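Long-range contacts in DnaJ homolog subfamily C member 10 (Mus musculus, PDB 3APQ), which reduces disulfide bonds in the endoplasmic reticulum, serving both the correct folding of proteins and the degradation of misfolded ones: residues Leu116-Phe121 and Ala195-His200; Tyr5-Val10 and Leu46-Ala51. All coordinates share one frame; numbering follows the deposited sequence.

Interaction 1: residues Leu116-Phe121 and Ala195-His200; sequences LWFVNF and AFAMQH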
loop_
_atom_site.group_PDB
_atom_site.type_symbol
_atom_site.label_atom_id
_atom_site.label_comp_id
_atom_site.label_asym_id
_atom_site.label_seq_id
_atom_site.Cartn_x
_atom_site.Cartn_y
_atom_site.Cartn_z
ATOM N N LEU A 116 15.767 11.738 0.627
ATOM C CA LEU A 116 16.059 10.708 -0.369
ATOM C C LEU A 116 15.100 9.498 -0.140
ATOM O O LEU A 116 15.078 8.955 0.959
ATOM C CB LEU A 116 17.511 10.265 -0.242
ATOM C CG LEU A 116 17.943 9.071 -1.115
ATOM C CD1 LEU A 116 17.831 9.498 -2.570
ATOM C CD2 LEU A 116 19.344 8.595 -0.847
ATOM N N TRP A 117 14.309 9.149 -1.141
ATOM C CA TRP A 117 13.339 8.036 -1.022
ATOM C C TRP A 117 13.633 6.965 -2.052
ATOM O O TRP A 117 13.812 7.277 -3.262
ATOM C CB TRP A 117 11.939 8.553 -1.287
ATOM C CG TRP A 117 11.290 9.175 -0.100
ATOM C CD1 TRP A 117 11.347 10.502 0.292
ATOM C CD2 TRP A 117 10.436 8.512 0.851
ATOM N NE1 TRP A 117 10.555 10.687 1.425
ATOM C CE2 TRP A 117 10.013 9.488 1.798
ATOM C CE3 TRP A 117 10.009 7.187 1.007
ATOM C CZ2 TRP A 117 9.153 9.182 2.880
ATOM C CZ3 TRP A 117 9.151 6.883 2.081
ATOM C CH2 TRP A 117 8.759 7.882 3.015
ATOM N N PHE A 118 13.596 5.702 -1.653
ATOM C CA PHE A 118 13.749 4.614 -2.586
ATOM C C PHE A 118 12.463 3.809 -2.464
ATOM O O PHE A 118 12.143 3.306 -1.360
ATOM C CB PHE A 118 14.951 3.801 -2.115
ATOM C CG PHE A 118 15.409 2.714 -3.074
ATOM C CD1 PHE A 118 16.342 1.795 -2.624
ATOM C CD2 PHE A 118 14.999 2.654 -4.436
ATOM C CE1 PHE A 118 16.845 0.794 -3.490
ATOM C CE2 PHE A 118 15.476 1.666 -5.284
ATOM C CZ PHE A 118 16.405 0.720 -4.818
ATOM N N VAL A 119 11.705 3.785 -3.560
ATOM C CA VAL A 119 10.337 3.294 -3.572
ATOM C C VAL A 119 10.155 2.077 -4.509
ATOM O O VAL A 119 10.616 2.070 -5.660
ATOM C CB VAL A 119 9.379 4.430 -4.013
ATOM C CG1 VAL A 119 7.888 3.920 -4.077
ATOM C CG2 VAL A 119 9.530 5.605 -3.047
ATOM N N ASN A 120 9.493 1.058 -3.968
ATOM C CA ASN A 120 9.146 -0.158 -4.668
ATOM C C ASN A 120 7.706 -0.013 -5.121
ATOM O O ASN A 120 6.788 0.000 -4.264
ATOM C CB ASN A 120 9.268 -1.335 -3.700
ATOM C CG ASN A 120 8.770 -2.642 -4.279
ATOM O OD1 ASN A 120 8.370 -2.713 -5.442
ATOM N ND2 ASN A 120 8.852 -3.700 -3.482
ATOM N N PHE A 121 7.525 0.115 -6.438
ATOM C CA PHE A 121 6.202 0.157 -7.081
ATOM C C PHE A 121 5.833 -1.276 -7.435
ATOM O O PHE A 121 6.496 -1.924 -8.265
ATOM C CB PHE A 121 6.193 1.003 -8.367
ATOM C CG PHE A 121 6.371 2.478 -8.127
ATOM C CD1 PHE A 121 5.276 3.315 -8.063
ATOM C CD2 PHE A 121 7.652 3.019 -8.021
ATOM C CE1 PHE A 121 5.450 4.684 -7.839
ATOM C CE2 PHE A 121 7.836 4.389 -7.778
ATOM C CZ PHE A 121 6.727 5.212 -7.700
ATOM N N ALA A 195 24.059 -1.461 -1.878
ATOM C CA ALA A 195 25.140 -0.766 -2.623
ATOM C C ALA A 195 24.567 0.342 -3.498
ATOM O O ALA A 195 25.144 1.422 -3.641
ATOM C CB ALA A 195 25.906 -1.742 -3.468
ATOM N N PHE A 196 23.400 0.094 -4.055
ATOM C CA PHE A 196 22.747 1.125 -4.847
ATOM C C PHE A 196 22.240 2.271 -3.975
ATOM O O PHE A 196 22.451 3.428 -4.328
ATOM C CB PHE A 196 21.609 0.530 -5.671
ATOM C CG PHE A 196 20.785 1.534 -6.425
ATOM C CD1 PHE A 196 21.174 1.987 -7.684
ATOM C CD2 PHE A 196 19.568 1.948 -5.916
ATOM C CE1 PHE A 196 20.375 2.896 -8.408
ATOM C CE2 PHE A 196 18.739 2.855 -6.628
ATOM C CZ PHE A 196 19.123 3.322 -7.867
ATOM N N ALA A 197 21.521 1.949 -2.900
ATOM C CA ALA A 197 20.967 2.965 -2.034
ATOM C C ALA A 197 22.090 3.805 -1.435
ATOM O O ALA A 197 22.002 5.046 -1.391
ATOM C CB ALA A 197 20.141 2.353 -0.938
ATOM N N MET A 198 23.165 3.132 -1.047
ATOM C CA MET A 198 24.265 3.807 -0.373
ATOM C C MET A 198 25.053 4.719 -1.302
ATOM O O MET A 198 25.556 5.750 -0.850
ATOM C CB MET A 198 25.206 2.794 0.264
ATOM C CG MET A 198 24.638 2.130 1.490
ATOM S SD MET A 198 24.121 3.273 2.768
ATOM C CE MET A 198 25.769 3.871 3.237
ATOM N N GLN A 199 25.200 4.389 -2.584
ATOM C CA GLN A 199 25.792 5.424 -3.442
ATOM C C GLN A 199 24.944 6.693 -3.487
ATOM O O GLN A 199 25.468 7.779 -3.525
ATOM C CB GLN A 199 26.198 4.928 -4.844
ATOM C CG GLN A 199 25.088 4.710 -5.780
ATOM C CD GLN A 199 25.550 3.949 -7.016
ATOM O OE1 GLN A 199 25.654 4.522 -8.088
ATOM N NE2 GLN A 199 25.844 2.650 -6.857
ATOM N N HIS A 200 23.618 6.567 -3.428
ATOM C CA HIS A 200 22.804 7.750 -3.502
ATOM C C HIS A 200 22.808 8.507 -2.177
ATOM O O HIS A 200 22.727 9.741 -2.170
ATOM C CB HIS A 200 21.369 7.392 -3.961
ATOM C CG HIS A 200 21.275 7.153 -5.433
ATOM N ND1 HIS A 200 21.449 5.910 -5.992
ATOM C CD2 HIS A 200 21.115 8.010 -6.466
ATOM C CE1 HIS A 200 21.389 6.009 -7.311
ATOM N NE2 HIS A 200 21.160 7.268 -7.621
#

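Interaction 2: residues Tyr5-Val10 and Leu46-Ala51; sequences YSLLGV and LKINRA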
loop_
_atom_site.group_PDB
_atom_site.type_symbol
_atom_site.label_atom_id
_atom_site.label_comp_id
_atom_site.label_asym_id
_atom_site.label_seq_id
_atom_site.Cartn_x
_atom_site.Cartn_y
_atom_site.Cartn_z
ATOM N N TYR A 5 -16.529 3.166 10.160
ATOM C CA TYR A 5 -15.472 3.037 11.153
ATOM C C TYR A 5 -15.798 1.973 12.198
ATOM O O TYR A 5 -15.017 1.058 12.425
ATOM C CB TYR A 5 -15.280 4.409 11.809
ATOM C CG TYR A 5 -14.722 5.410 10.830
ATOM C CD1 TYR A 5 -13.433 5.273 10.365
ATOM C CD2 TYR A 5 -15.485 6.471 10.378
ATOM C CE1 TYR A 5 -12.896 6.193 9.446
ATOM C CE2 TYR A 5 -14.993 7.401 9.464
ATOM C CZ TYR A 5 -13.690 7.256 9.017
ATOM O OH TYR A 5 -13.179 8.150 8.123
ATOM N N SER A 6 -16.964 2.102 12.836
ATOM C CA SER A 6 -17.341 1.131 13.855
ATOM C C SER A 6 -17.578 -0.249 13.244
ATOM O O SER A 6 -17.296 -1.259 13.896
ATOM C CB SER A 6 -18.513 1.650 14.687
ATOM O OG SER A 6 -19.674 1.817 13.890
ATOM N N LEU A 7 -18.001 -0.312 11.972
ATOM C CA LEU A 7 -18.123 -1.615 11.317
ATOM C C LEU A 7 -16.768 -2.322 11.253
ATOM O O LEU A 7 -16.649 -3.554 11.474
ATOM C CB LEU A 7 -18.739 -1.455 9.928
ATOM C CG LEU A 7 -19.221 -2.750 9.250
ATOM C CD1 LEU A 7 -20.374 -3.480 10.008
ATOM C CD2 LEU A 7 -19.630 -2.432 7.776
ATOM N N LEU A 8 -15.725 -1.563 10.940
ATOM C CA LEU A 8 -14.378 -2.151 10.914
ATOM C C LEU A 8 -13.716 -2.218 12.291
ATOM O O LEU A 8 -12.662 -2.850 12.422
ATOM C CB LEU A 8 -13.467 -1.363 9.976
ATOM C CG LEU A 8 -13.916 -1.407 8.500
ATOM C CD1 LEU A 8 -13.005 -0.585 7.562
ATOM C CD2 LEU A 8 -14.082 -2.837 7.982
ATOM N N GLY A 9 -14.301 -1.545 13.285
ATOM C CA GLY A 9 -13.772 -1.543 14.672
ATOM C C GLY A 9 -12.595 -0.593 14.837
ATOM O O GLY A 9 -11.700 -0.844 15.675
ATOM N N VAL A 10 -12.554 0.485 14.052
ATOM C CA VAL A 10 -11.418 1.432 14.109
ATOM C C VAL A 10 -11.947 2.812 14.398
ATOM O O VAL A 10 -13.186 3.064 14.262
ATOM C CB VAL A 10 -10.552 1.520 12.765
ATOM C CG1 VAL A 10 -9.879 0.163 12.396
ATOM C CG2 VAL A 10 -11.374 2.031 11.559
ATOM N N LEU A 46 -19.937 -8.534 2.169
ATOM C CA LEU A 46 -20.232 -7.455 1.209
ATOM C C LEU A 46 -20.257 -6.087 1.951
ATOM O O LEU A 46 -19.714 -5.107 1.447
ATOM C CB LEU A 46 -21.582 -7.723 0.491
ATOM C CG LEU A 46 -21.644 -8.804 -0.600
ATOM C CD1 LEU A 46 -22.903 -8.658 -1.399
ATOM C CD2 LEU A 46 -20.479 -8.713 -1.529
ATOM N N LYS A 47 -20.893 -6.040 3.127
ATOM C CA LYS A 47 -21.007 -4.791 3.891
ATOM C C LYS A 47 -19.649 -4.314 4.378
ATOM O O LYS A 47 -19.378 -3.137 4.344
ATOM C CB LYS A 47 -21.893 -4.947 5.115
ATOM C CG LYS A 47 -23.381 -5.247 4.826
ATOM C CD LYS A 47 -24.201 -5.775 6.062
ATOM C CE LYS A 47 -24.105 -4.882 7.343
ATOM N NZ LYS A 47 -22.885 -5.173 8.237
ATOM N N ILE A 48 -18.829 -5.245 4.868
ATOM C CA ILE A 48 -17.473 -4.892 5.355
ATOM C C ILE A 48 -16.648 -4.438 4.153
ATOM O O ILE A 48 -15.904 -3.460 4.221
ATOM C CB ILE A 48 -16.761 -6.122 6.058
ATOM C CG1 ILE A 48 -17.387 -6.529 7.373
ATOM C CG2 ILE A 48 -15.274 -5.865 6.278
ATOM C CD1 ILE A 48 -18.342 -5.524 7.975
ATOM N N ASN A 49 -16.720 -5.195 3.045
ATOM C CA ASN A 49 -15.974 -4.803 1.836
ATOM C C ASN A 49 -16.358 -3.411 1.308
ATOM O O ASN A 49 -15.492 -2.646 0.910
ATOM C CB ASN A 49 -16.101 -5.844 0.700
ATOM C CG ASN A 49 -15.016 -5.659 -0.361
ATOM O OD1 ASN A 49 -13.810 -5.593 -0.046
ATOM N ND2 ASN A 49 -15.435 -5.494 -1.597
ATOM N N ARG A 50 -17.660 -3.085 1.329
ATOM C CA ARG A 50 -18.159 -1.797 0.838
ATOM C C ARG A 50 -17.599 -0.665 1.697
ATOM O O ARG A 50 -17.137 0.369 1.150
ATOM C CB ARG A 50 -19.704 -1.817 0.858
ATOM C CG ARG A 50 -20.395 -0.575 0.553
ATOM C CD ARG A 50 -21.935 -0.929 0.542
ATOM N NE ARG A 50 -22.750 0.240 0.249
ATOM C CZ ARG A 50 -23.144 1.125 1.153
ATOM N NH1 ARG A 50 -22.812 0.959 2.422
ATOM N NH2 ARG A 50 -23.873 2.186 0.785
ATOM N N ALA A 51 -17.630 -0.876 3.014
ATOM C CA ALA A 51 -16.958 0.033 3.997
ATOM C C ALA A 51 -15.481 0.258 3.671
ATOM O O ALA A 51 -15.024 1.405 3.520
ATOM C CB ALA A 51 -17.115 -0.492 5.411
#

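Interaction 1: residues Leu116-Phe121 and Ala195-His200
The rings of Phe118 and Phe196 meet obliquely, their planes at 46° and their centroids 5.2 Å apart. Here a central strand of the thioredoxin fold packs against its C-terminal helix, residues 190-202. The far rim of Phe118 does the touching, with CZ 3.6 Å from Phe196 CD2. On the other side of the Phe196 plane, His200 ND1 stands over the ring centre at 3.9 Å; the edge of the imidazole is turned to Phe196 O, which takes a nearly straight hydrogen bond from ND1 (3.2 Å, 165°). Edge-to-face neighbours extend the aromatic cluster: Trp136 beside Phe118 and Tyr184 beside Phe196. With CG anti to the backbone N (chi1 -172°), Phe118 reaches out from the strand to the helix, and its CD1 comes 4.2 Å from Ala197 CB. Cut back to an alanine, Phe118 would probably leave a gap between strand and helix, with the Phe196 rim and the Ala197 methyl deprived of their aromatic partner. Leu116, two residues before Phe118, covers the next helical turn with a single methyl: its CD2 rests 3.7 Å from the carbonyl carbon of His200 and 3.9 Å from His200 CB.

Interaction 2: residues Tyr5-Val10 and Leu46-Ala51
Leu7 is the bump of this contact, pushed from the short helix 4-8 into a shallow hollow on helix 41-55 made by Ile48, Ala51 and the carbonyl O and NZ of Lys47. The two helices belong to the J domain, and they illustrate how a small all-helical module builds its core from a few branched apolar side chains. Leu7 points straight at its partner, and with CG anti to the backbone N (chi1 -167°) its two methyls fork over the other helix. One branch, CD2, settles toward the helix backbone, 3.5 Å from Lys47 O and 4.0 Å from Ala51 CB, so that the small alanine one turn on forms the floor of the hollow. The other branch, CD1, meets Lys47 only at the tip of its chain, which lies roughly perpendicular to Leu7: bends at chi3 and chi4 turn the chain so that NZ comes 3.5 Å from Leu7 CD1. Ile48 provides a wall, its CD1 lying close to the Leu7 fork, although the exact position of that methyl is doubtful.

Beside this, Leu8 and Ile48 run antiparallel alongside each other, Leu8 CD2 reaching Ile48 CG2 at 3.7 Å. Helix 16-30 helps to enclose the pair, with Leu26 against Leu8 and Phe23 against Ile48. Just beyond, a Schellman motif with Gly9 as its C-prime residue ends the short helix, Val10 N bonding to Tyr5 O at 3.0 Å.

The chemistry is almost wholly apolar, with the ammonium group of Lys47 at the exposed margin. Cohesion between the two segments therefore rests on shape and on the burial of methyl groups, not on directional polar bonds.

The two contacts follow one another along the chain and share no helix or strand. Interaction 2 closes within the N-terminal J domain before interaction 1 opens in the first thioredoxin domain. Their centres are 36 Å apart, on opposite sides of the chain's centre, and their nearest atoms remain about 21 Å from each other. One joins two helices of a helical bundle; the other lays the C-terminal helix on strand 117-122 of a mixed sheet, the strand that leads to the redox-active Cys126-Cys129 pair. Each domain thus has its own core, consistent with a modular design: this N-terminal piece of a longer protein pairs an Hsp70-binding J domain with the first of its thioredoxin domains.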